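Local coordinates for catalase (Corynebacterium glutamicum, PDB 4B7H), which breaks down hydrogen peroxide to water and oxygen at a haem group, and binds NADPH and the inhibitor nitric oxide, at residues Asp7-Arg12 with Gly75-Leu80. Numbering follows the deposited sequence.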
loop_
_atom_site.group_PDB
_atom_site.type_symbol
_atom_site.label_atom_id
_atom_site.label_comp_id
_atom_site.label_asym_id
_atom_site.label_seq_id
_atom_site.Cartn_x
_atom_site.Cartn_y
_atom_site.Cartn_z
ATOM N N ASP A 7 -3.004 -8.749 31.112
ATOM C CA ASP A 7 -4.150 -9.493 30.570
ATOM C C ASP A 7 -5.137 -8.607 29.805
ATOM O O ASP A 7 -5.608 -8.982 28.728
ATOM C CB ASP A 7 -4.879 -10.264 31.679
ATOM C CG ASP A 7 -4.090 -11.465 32.177
ATOM O OD1 ASP A 7 -3.141 -11.876 31.481
ATOM O OD2 ASP A 7 -4.426 -12.003 33.256
ATOM N N GLN A 8 -5.437 -7.437 30.365
ATOM C CA GLN A 8 -6.277 -6.431 29.718
ATOM C C GLN A 8 -5.814 -6.181 28.290
ATOM O O GLN A 8 -6.602 -6.249 27.345
ATOM C CB GLN A 8 -6.236 -5.119 30.521
ATOM C CG GLN A 8 -4.814 -4.652 30.914
ATOM C CD GLN A 8 -4.804 -3.378 31.741
ATOM O OE1 GLN A 8 -4.114 -3.292 32.758
ATOM N NE2 GLN A 8 -5.556 -2.379 31.304
ATOM N N ILE A 9 -4.521 -5.921 28.143
ATOM C CA ILE A 9 -3.944 -5.581 26.853
ATOM C C ILE A 9 -3.990 -6.774 25.894
ATOM O O ILE A 9 -4.446 -6.649 24.746
ATOM C CB ILE A 9 -2.481 -5.110 27.014
ATOM C CG1 ILE A 9 -2.397 -3.910 27.961
ATOM C CG2 ILE A 9 -1.865 -4.788 25.661
ATOM C CD1 ILE A 9 -3.300 -2.797 27.585
ATOM N N VAL A 10 -3.530 -7.937 26.354
ATOM C CA VAL A 10 -3.399 -9.075 25.441
ATOM C C VAL A 10 -4.725 -9.724 25.048
ATOM O O VAL A 10 -4.773 -10.484 24.083
ATOM C CB VAL A 10 -2.404 -10.152 25.944
ATOM C CG1 VAL A 10 -1.021 -9.548 26.165
ATOM C CG2 VAL A 10 -2.913 -10.821 27.215
ATOM N N ASP A 11 -5.798 -9.416 25.773
ATOM C CA ASP A 11 -7.106 -9.939 25.409
ATOM C C ASP A 11 -7.813 -9.073 24.355
ATOM O O ASP A 11 -8.779 -9.528 23.736
ATOM C CB ASP A 11 -7.991 -10.110 26.645
ATOM C CG ASP A 11 -7.602 -11.320 27.485
ATOM O OD1 ASP A 11 -6.774 -12.141 27.031
ATOM O OD2 ASP A 11 -8.148 -11.457 28.596
ATOM N N ARG A 12 -7.323 -7.851 24.124
ATOM C CA ARG A 12 -7.941 -6.954 23.133
ATOM C C ARG A 12 -7.916 -7.561 21.733
ATOM O O ARG A 12 -6.854 -7.956 21.242
ATOM C CB ARG A 12 -7.212 -5.609 23.060
ATOM C CG ARG A 12 -7.235 -4.729 24.296
ATOM C CD ARG A 12 -6.154 -3.657 24.119
ATOM N NE ARG A 12 -6.172 -2.628 25.150
ATOM C CZ ARG A 12 -5.354 -1.581 25.159
ATOM N NH1 ARG A 12 -4.447 -1.444 24.201
ATOM N NH2 ARG A 12 -5.436 -0.680 26.123
ATOM N N GLY A 75 8.555 -11.941 21.514
ATOM C CA GLY A 75 8.320 -11.158 22.705
ATOM C C GLY A 75 7.333 -11.729 23.691
ATOM O O GLY A 75 6.930 -12.891 23.605
ATOM N N ALA A 76 6.941 -10.887 24.635
ATOM C CA ALA A 76 6.108 -11.304 25.750
ATOM C C ALA A 76 5.560 -10.083 26.443
ATOM O O ALA A 76 5.859 -8.950 26.067
ATOM C CB ALA A 76 6.919 -12.144 26.728
ATOM N N PHE A 77 4.754 -10.322 27.468
ATOM C CA PHE A 77 4.122 -9.252 28.213
ATOM C C PHE A 77 4.366 -9.495 29.687
ATOM O O PHE A 77 4.724 -10.601 30.092
ATOM C CB PHE A 77 2.622 -9.186 27.884
ATOM C CG PHE A 77 2.349 -8.832 26.455
ATOM C CD1 PHE A 77 2.403 -9.804 25.465
ATOM C CD2 PHE A 77 2.066 -7.521 26.094
ATOM C CE1 PHE A 77 2.166 -9.473 24.132
ATOM C CE2 PHE A 77 1.834 -7.177 24.771
ATOM C CZ PHE A 77 1.881 -8.161 23.784
ATOM N N GLY A 78 4.182 -8.461 30.494
ATOM C CA GLY A 78 4.513 -8.573 31.900
ATOM C C GLY A 78 4.220 -7.319 32.690
ATOM O O GLY A 78 3.266 -6.598 32.396
ATOM N N GLU A 79 5.041 -7.073 33.710
ATOM C CA GLU A 79 4.752 -6.050 34.717
ATOM C C GLU A 79 6.026 -5.358 35.166
ATOM O O GLU A 79 7.047 -6.020 35.422
ATOM C CB GLU A 79 4.084 -6.689 35.947
ATOM C CG GLU A 79 2.846 -7.510 35.625
ATOM C CD GLU A 79 2.336 -8.336 36.789
ATOM O OE1 GLU A 79 2.865 -8.210 37.918
ATOM O OE2 GLU A 79 1.389 -9.123 36.574
ATOM N N LEU A 80 5.955 -4.032 35.281
ATOM C CA LEU A 80 7.002 -3.236 35.911
ATOM C C LEU A 80 6.580 -2.909 37.341
ATOM O O LEU A 80 5.483 -2.393 37.558
ATOM C CB LEU A 80 7.206 -1.929 35.137
ATOM C CG LEU A 80 8.113 -0.872 35.778
ATOM C CD1 LEU A 80 9.554 -1.358 35.813
ATOM C CD2 LEU A 80 7.993 0.453 35.035
#
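I9 and V10 of the short helix 7-11 meet F77 on strand 73-82, so that the N-terminal arm of the catalase packs against this strand of the antiparallel beta-barrel of the catalase fold. D11 N bonds to D7 O at 3.0 Å, which closes a helical turn. D7 OD1 forms a salt bridge with R314 of strand 305-314, the strand whose backbone pairs with F77. I9 adds a looser apolar contact: its CG2 lies 4.5 Å from F77 CE2, approaching the ring obliquely, while its CD1 turns back over the guanidinium of R12, 3.3 Å above that plane. V10 carries most of the contact. Its CG1 sits over the centre of one face of the F77 ring, 3.5 Å from the centroid and only 13° off the normal, which meets the definition of a CH-pi contact. No hydrogen bond crosses between 7-12 and 75-80; 111 Å² is buried in all, every close contact across the pair is between carbon atoms, and all three touching residues are buried in the assembly. Beyond V10, R12 NH1 bonds to the carbonyls of P368 and R371, and NH2 to that of P372. On the strand, F77 holds CG anti to its carbonyl carbon (chi1 -64°), and with this torsion the ring reaches out to the helix, all six of its carbons lying between 3.5 and 4.0 Å from V10 CG1.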